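TRAP dicarboxylate transporter-DctP subunit (Desulfovibrio salexigens, PDB 4N6D) probably binds a solute in the periplasm and hands it to the membrane components of a TRAP-type dicarboxylate transporter. Local coordinates at residues Arg276-Ala281 against Tyr285-Ile290; Met189-Thr194 against Lys214-Ala219; Val156-Leu161 against Lys165-Arg170. All blocks are in the same frame, centred on the assembly; numbering follows the deposited sequence. Where two conformers were deposited one is given.

Contact 1: residues Arg276-Ala281 against Tyr285-Ile290; sequences RSLAWA and YSIEMI
The carbonyl O of Ala281 accepts the backbone N-H of Tyr285 at 2.8 Å between O and N, the i to i+4 bond that closes the last turn of the long helix 249-285, before Ser286, with positive phi, leads the chain out and back along the helix. Two groups of side chains meet, one at the helix end and one on the returning chain. In the first, the rings of Trp280 and Tyr285 make an offset edge-to-face pair, planes at 75°: the CE2 edge of Tyr285 is turned to the six-membered ring of Trp280, and CE2 of Tyr285 lies 3.8 Å from CH2 of Trp280. The hydroxyl of Tyr285 is bonded to Asn217, which also packs on Trp280, and this fixes the far end of the phenol. In the second, CD1 of Ile287 reaches CB of Ala281 at 3.7 Å and CD2 of Leu278 at 3.9 Å. Placing CG1 between the backbone N and the carbonyl carbon (chi1 61°) turns this branch back to the helix. Met289, bent at chi2 and chi3, folds its end over the same leucine, with SD 3.8 Å from CD2 of Leu278. Beyond the turn, strand 288-290 pairs with strand 224-226 as an outermost strand of its mixed sheet, while helix 212-215 packs against Leu278 and Trp280.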
# COMPACT_ATOMS: atom_id res chain seq x y z
N ARG A 276 9.00 -7.80 12.22
CA ARG A 276 10.23 -8.58 12.12
C ARG A 276 11.42 -7.77 11.61
O ARG A 276 12.57 -7.98 12.07
CB ARG A 276 9.99 -9.82 11.26
CG ARG A 276 9.05 -10.77 11.95
CD ARG A 276 8.72 -12.02 11.16
NE ARG A 276 7.78 -12.84 11.93
CZ ARG A 276 7.20 -13.94 11.47
NH1 ARG A 276 7.44 -14.37 10.23
NH2 ARG A 276 6.36 -14.62 12.24
N SER A 277 11.17 -6.87 10.67
CA SER A 277 12.21 -6.02 10.10
C SER A 277 12.81 -5.15 11.20
O SER A 277 14.03 -5.06 11.35
CB SER A 277 11.65 -5.13 8.97
OG SER A 277 12.63 -4.22 8.47
N LEU A 278 11.93 -4.55 11.99
CA LEU A 278 12.36 -3.63 13.03
C LEU A 278 13.10 -4.36 14.14
O LEU A 278 14.10 -3.87 14.64
CB LEU A 278 11.16 -2.89 13.60
CG LEU A 278 10.54 -1.86 12.64
CD1 LEU A 278 9.25 -1.30 13.21
CD2 LEU A 278 11.52 -0.73 12.34
N ALA A 279 12.60 -5.53 14.52
CA ALA A 279 13.26 -6.30 15.59
C ALA A 279 14.64 -6.73 15.11
O ALA A 279 15.61 -6.64 15.87
CB ALA A 279 12.42 -7.49 15.99
N TRP A 280 14.74 -7.18 13.86
CA TRP A 280 16.05 -7.57 13.29
C TRP A 280 17.02 -6.38 13.31
O TRP A 280 18.16 -6.50 13.74
CB TRP A 280 15.86 -8.08 11.88
CG TRP A 280 17.11 -8.44 11.11
CD1 TRP A 280 17.71 -9.66 11.04
CD2 TRP A 280 17.87 -7.56 10.27
NE1 TRP A 280 18.81 -9.60 10.21
CE2 TRP A 280 18.92 -8.32 9.73
CE3 TRP A 280 17.76 -6.22 9.91
CZ2 TRP A 280 19.87 -7.77 8.87
CZ3 TRP A 280 18.70 -5.68 9.05
CH2 TRP A 280 19.73 -6.45 8.54
N ALA A 281 16.53 -5.23 12.86
CA ALA A 281 17.36 -4.04 12.78
C ALA A 281 17.78 -3.55 14.17
O ALA A 281 18.89 -3.05 14.34
CB ALA A 281 16.62 -2.94 12.03
N TYR A 285 21.68 -3.47 14.71
CA TYR A 285 22.27 -2.13 14.63
C TYR A 285 21.76 -1.12 15.64
O TYR A 285 22.08 0.06 15.53
CB TYR A 285 22.06 -1.55 13.23
CG TYR A 285 22.49 -2.43 12.07
CD1 TYR A 285 23.84 -2.62 11.77
CD2 TYR A 285 21.55 -3.01 11.25
CE1 TYR A 285 24.21 -3.40 10.67
CE2 TYR A 285 21.91 -3.79 10.17
CZ TYR A 285 23.22 -3.98 9.89
OH TYR A 285 23.54 -4.76 8.79
N SER A 286 20.98 -1.57 16.62
CA SER A 286 20.45 -0.70 17.67
C SER A 286 19.77 0.54 17.11
O SER A 286 20.05 1.66 17.54
CB SER A 286 21.55 -0.28 18.65
OG SER A 286 22.08 -1.40 19.34
N ILE A 287 18.88 0.34 16.14
CA ILE A 287 18.13 1.43 15.58
C ILE A 287 17.25 2.03 16.67
O ILE A 287 16.93 1.38 17.66
CB ILE A 287 17.28 0.99 14.36
CG1 ILE A 287 16.26 -0.08 14.76
CG2 ILE A 287 18.17 0.48 13.23
CD1 ILE A 287 15.06 -0.16 13.84
N GLU A 288 16.87 3.28 16.45
CA GLU A 288 16.01 4.00 17.39
C GLU A 288 14.73 4.42 16.68
O GLU A 288 14.78 4.97 15.58
CB GLU A 288 16.72 5.24 17.94
CG GLU A 288 15.85 6.03 18.91
CD GLU A 288 16.47 7.34 19.36
OE1 GLU A 288 17.68 7.55 19.13
OE2 GLU A 288 15.73 8.16 19.96
N MET A 289 13.60 4.15 17.32
CA MET A 289 12.30 4.59 16.82
C MET A 289 11.96 5.95 17.42
O MET A 289 12.02 6.14 18.62
CB MET A 289 11.22 3.59 17.19
CG MET A 289 11.53 2.16 16.83
SD MET A 289 11.84 1.88 15.07
CE MET A 289 10.28 2.46 14.35
N ILE A 290 11.57 6.88 16.56
CA ILE A 290 11.28 8.24 16.96
C ILE A 290 9.86 8.65 16.56
O ILE A 290 9.39 8.28 15.49
CB ILE A 290 12.26 9.20 16.29
CG1 ILE A 290 13.69 8.87 16.72
CG2 ILE A 290 11.91 10.65 16.66
CD1 ILE A 290 14.76 9.60 15.92

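Contact 2: residues Met189-Thr194 against Lys214-Ala219; sequences MPMSAT and KDLNFA
Met191 lays its thioether beside the ring of Phe218, a Met-aromatic contact in which SD of Met191 is 3.5 Å from CE2 of Phe218 and nearly as close to CZ. The sulfur stands 4.5 Å from the ring centroid of Phe218 and 71° off the ring normal, an oblique approach by the outer end of the ring. With CG anti to the backbone N (chi1 -166°), the methionine chain also meets Leu216: CG of Met191 and CD1 of Leu216 are 3.5 Å apart, tighter than usual for two carbons. The bend at chi2 then sets SD by the Phe218 ring. Thr194 packs its methyl on another corner of the ring, CG2 of Thr194 to CE1 of Phe218 being 4.0 Å. Its hydroxyl OG1 instead donates to O of Pro190 at 2.8 Å, from above the carbonyl plane, while Ala193 N reaches the same oxygen from the opposite face; the two bonds brace the turn that carries Met191. Apolar packing thus joins the loop after strand 185-187 to the chain leaving helix 212-215. Phe218 extends the cluster onto Pro195 and Leu198 of helix 194-200, and Met191 and Thr194 rest on Arg170 of strand 168-170.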
# COMPACT_ATOMS: atom_id res chain seq x y z
N MET A 189 15.91 8.63 -7.20
CA MET A 189 17.03 7.83 -7.65
C MET A 189 16.71 6.39 -7.42
O MET A 189 15.89 6.07 -6.55
CB MET A 189 18.28 8.20 -6.87
CG MET A 189 18.20 7.84 -5.39
SD MET A 189 19.85 7.95 -4.64
CE MET A 189 20.47 9.48 -5.35
N PRO A 190 17.35 5.50 -8.18
CA PRO A 190 17.01 4.08 -8.09
C PRO A 190 17.36 3.50 -6.73
O PRO A 190 18.40 3.84 -6.15
CB PRO A 190 17.87 3.44 -9.18
CG PRO A 190 18.13 4.54 -10.15
CD PRO A 190 18.23 5.79 -9.33
N MET A 191 16.51 2.62 -6.23
CA MET A 191 16.73 1.99 -4.94
C MET A 191 18.16 1.42 -4.89
O MET A 191 18.85 1.53 -3.86
CB MET A 191 15.67 0.90 -4.70
CG MET A 191 15.59 0.38 -3.27
SD MET A 191 15.09 1.64 -2.07
CE MET A 191 13.30 1.47 -1.99
N SER A 192 18.61 0.86 -6.01
CA SER A 192 19.96 0.29 -6.10
C SER A 192 21.09 1.31 -5.89
O SER A 192 22.18 0.93 -5.45
CB SER A 192 20.15 -0.39 -7.46
OG SER A 192 20.14 0.56 -8.51
N ALA A 193 20.85 2.58 -6.21
CA ALA A 193 21.90 3.60 -6.10
C ALA A 193 21.87 4.30 -4.74
O ALA A 193 22.76 5.09 -4.41
CB ALA A 193 21.76 4.63 -7.22
N THR A 194 20.85 3.99 -3.96
CA THR A 194 20.57 4.75 -2.74
C THR A 194 21.59 4.50 -1.63
O THR A 194 22.04 5.45 -0.99
CB THR A 194 19.15 4.49 -2.31
OG1 THR A 194 18.30 4.69 -3.45
CG2 THR A 194 18.73 5.43 -1.19
N LYS A 214 15.36 -4.09 6.89
CA LYS A 214 15.91 -5.44 6.80
C LYS A 214 16.00 -5.92 5.36
O LYS A 214 17.04 -6.39 4.94
CB LYS A 214 15.06 -6.44 7.58
CG LYS A 214 15.60 -7.86 7.50
CD LYS A 214 14.76 -8.85 8.30
CE LYS A 214 15.33 -10.26 8.16
NZ LYS A 214 14.49 -11.25 8.90
N ASP A 215 14.91 -5.80 4.59
CA ASP A 215 14.83 -6.45 3.29
C ASP A 215 15.91 -5.95 2.32
O ASP A 215 16.41 -6.70 1.48
CB ASP A 215 13.46 -6.21 2.64
CG ASP A 215 12.31 -6.92 3.36
OD1 ASP A 215 12.53 -7.65 4.35
OD2 ASP A 215 11.17 -6.73 2.90
N LEU A 216 16.23 -4.67 2.43
CA LEU A 216 17.29 -4.04 1.65
C LEU A 216 18.45 -3.53 2.53
O LEU A 216 19.31 -2.77 2.09
CB LEU A 216 16.69 -2.91 0.83
CG LEU A 216 15.72 -3.36 -0.27
CD1 LEU A 216 15.08 -2.16 -0.97
CD2 LEU A 216 16.42 -4.25 -1.28
N ASN A 217 18.47 -3.98 3.78
CA ASN A 217 19.57 -3.67 4.69
C ASN A 217 19.80 -2.18 4.88
O ASN A 217 20.92 -1.76 5.18
CB ASN A 217 20.87 -4.33 4.22
CG ASN A 217 21.95 -4.38 5.31
OD1 ASN A 217 21.65 -4.49 6.50
ND2 ASN A 217 23.20 -4.25 4.90
N PHE A 218 18.76 -1.36 4.71
CA PHE A 218 18.93 0.07 4.91
C PHE A 218 19.27 0.44 6.36
O PHE A 218 19.81 1.52 6.62
CB PHE A 218 17.72 0.85 4.41
CG PHE A 218 17.75 1.07 2.93
CD1 PHE A 218 18.74 1.85 2.36
CD2 PHE A 218 16.80 0.50 2.11
CE1 PHE A 218 18.77 2.05 1.00
CE2 PHE A 218 16.84 0.69 0.75
CZ PHE A 218 17.83 1.46 0.20
N ALA A 219 18.99 -0.45 7.30
CA ALA A 219 19.27 -0.18 8.70
C ALA A 219 20.77 -0.08 8.97
O ALA A 219 21.16 0.51 9.97
CB ALA A 219 18.66 -1.24 9.58

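Contact 3: residues Val156-Leu161 against Lys165-Arg170; sequences VPVRNL and KGLEVR
Val158 and Leu167 meet through one methyl each, CG2 of Val158 lying 3.8 Å from CD2 of Leu167 as the two branched side chains slant past one another. CG of Leu167 is turned opposite its own backbone N (chi1 -170°), which carries the isobutyl group across to the loop. At the other end of the contact, where the segments come closest, the aliphatic chain of Lys165 runs past the carbonyl of Leu161. CG of Lys165 is 3.8 Å from O of Leu161, with CD and CE only slightly farther, so the methylenes and not the ammonium group do the touching. A bend at chi2 (-59°) lays the chain there. The backbone N of Lys165 is 3.7 Å from the same O of Leu161. The contact thus joins the loop following strand 151-154 to the lead-in of strand 168-170. In the second shell, the connection between the two segments is held by Asp163, whose carboxylate accepts from Arg159 N and whose own N donates to OD1 of Asn160. Val158 also packs on Asp163 and Leu164, and its carbonyl is bonded to the hydroxyl of Thr226. Leu161 presses on Ala299 and Ile300 of helix 294-317, while its N is bonded to Asp296. On the other segment, Leu167 packs on Lys204, and the backbone of Leu167 and Val169 is bonded to Thr185 of strand 185-187, which runs parallel to strand 168-170. The direct meeting is a single apolar methyl contact plus lysine methylenes passing a backbone carbonyl; the directional bonds lie in the surrounding residues, which is consistent with the two segments being placed mainly by their bonds to the neighbouring loop, helix and strands.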
# COMPACT_ATOMS: atom_id res chain seq x y z
N VAL A 156 20.88 10.55 10.35
CA VAL A 156 20.91 11.40 11.53
C VAL A 156 19.46 11.56 12.02
O VAL A 156 18.52 11.59 11.22
CB VAL A 156 21.53 12.77 11.19
CG1 VAL A 156 21.32 13.79 12.30
CG2 VAL A 156 23.01 12.62 10.88
N PRO A 157 19.25 11.63 13.33
CA PRO A 157 17.86 11.62 13.81
C PRO A 157 17.03 12.81 13.32
O PRO A 157 17.50 13.94 13.35
CB PRO A 157 18.00 11.72 15.34
CG PRO A 157 19.42 11.46 15.65
CD PRO A 157 20.23 11.69 14.43
N VAL A 158 15.82 12.53 12.87
CA VAL A 158 14.82 13.56 12.61
C VAL A 158 13.85 13.53 13.80
O VAL A 158 12.99 12.66 13.87
CB VAL A 158 14.09 13.34 11.28
CG1 VAL A 158 12.96 14.32 11.13
CG2 VAL A 158 15.08 13.49 10.13
N ARG A 159 14.02 14.47 14.72
CA ARG A 159 13.19 14.50 15.92
C ARG A 159 12.12 15.56 15.85
O ARG A 159 11.15 15.53 16.62
CB ARG A 159 14.06 14.71 17.15
CG ARG A 159 15.18 13.68 17.25
CD ARG A 159 15.85 13.73 18.59
NE ARG A 159 16.95 12.77 18.62
CZ ARG A 159 16.80 11.47 18.87
NH1 ARG A 159 17.87 10.69 18.88
NH2 ARG A 159 15.62 10.96 19.13
N ASN A 160 12.27 16.50 14.92
CA ASN A 160 11.27 17.55 14.74
C ASN A 160 11.32 18.09 13.32
O ASN A 160 12.13 17.66 12.49
CB ASN A 160 11.52 18.68 15.73
CG ASN A 160 12.93 19.24 15.63
OD1 ASN A 160 13.42 19.49 14.53
ND2 ASN A 160 13.58 19.42 16.77
N LEU A 161 10.43 19.03 13.03
CA LEU A 161 10.34 19.53 11.67
C LEU A 161 11.55 20.34 11.25
O LEU A 161 11.87 20.41 10.06
CB LEU A 161 9.09 20.38 11.51
CG LEU A 161 7.82 19.56 11.36
CD1 LEU A 161 6.65 20.52 11.29
CD2 LEU A 161 7.86 18.67 10.12
N LYS A 165 14.50 20.43 7.49
CA LYS A 165 14.76 21.57 6.62
C LYS A 165 15.99 21.32 5.79
O LYS A 165 17.09 21.15 6.33
CB LYS A 165 14.94 22.86 7.41
CG LYS A 165 13.76 23.25 8.29
CD LYS A 165 12.47 23.44 7.50
CE LYS A 165 11.41 24.11 8.36
NZ LYS A 165 10.08 24.09 7.72
N GLY A 166 15.82 21.29 4.48
CA GLY A 166 16.94 21.13 3.57
C GLY A 166 17.51 19.73 3.55
O GLY A 166 18.56 19.50 2.94
N LEU A 167 16.83 18.78 4.19
CA LEU A 167 17.35 17.41 4.28
C LEU A 167 17.08 16.65 2.99
O LEU A 167 15.93 16.54 2.58
CB LEU A 167 16.71 16.66 5.44
CG LEU A 167 17.37 15.32 5.76
CD1 LEU A 167 18.75 15.52 6.35
CD2 LEU A 167 16.50 14.55 6.73
N GLU A 168 18.14 16.10 2.39
CA GLU A 168 18.00 15.33 1.17
C GLU A 168 17.47 13.92 1.47
O GLU A 168 18.10 13.16 2.21
CB GLU A 168 19.35 15.25 0.46
CG GLU A 168 19.89 16.59 -0.01
CD GLU A 168 20.68 17.37 1.05
OE1 GLU A 168 20.81 16.92 2.22
OE2 GLU A 168 21.17 18.46 0.69
N VAL A 169 16.30 13.58 0.93
CA VAL A 169 15.65 12.29 1.21
C VAL A 169 15.14 11.65 -0.07
O VAL A 169 14.51 12.31 -0.90
CB VAL A 169 14.45 12.46 2.17
CG1 VAL A 169 13.78 11.12 2.45
CG2 VAL A 169 14.88 13.12 3.50
N ARG A 170 15.43 10.38 -0.26
CA ARG A 170 14.98 9.66 -1.43
C ARG A 170 13.48 9.49 -1.37
O ARG A 170 12.92 8.99 -0.38
CB ARG A 170 15.66 8.30 -1.47
CG ARG A 170 15.59 7.61 -2.79
CD ARG A 170 14.49 6.59 -2.80
NE ARG A 170 14.50 5.85 -4.07
CZ ARG A 170 13.61 4.93 -4.40
NH1 ARG A 170 12.64 4.62 -3.55
NH2 ARG A 170 13.68 4.33 -5.58

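From the N terminus, contact 3 comes first and closes a three-residue connection within the loop between strands 151-154 and 168-170. Contact 2 follows, spanning helix 194-200 and strand 205-208 to join the loop after strand 185-187 to the end of helix 212-215. Contact 1 closes last, at the turn from helix 249-285 into strand 288-290. The three lie in series, neither nested nor crossed, yet they touch pairwise: Arg170 bonds to O of Met189 between contacts 3 and 2, Ser277 OG meets Lys214 N between contacts 1 and 2, and a salt bridge from Arg159 to Glu288 ties contact 3 to contact 1. Together they connect the four-stranded sheet, the two-stranded pair 168-170 and 185-187, and the ends of helices 212-215 and 249-285.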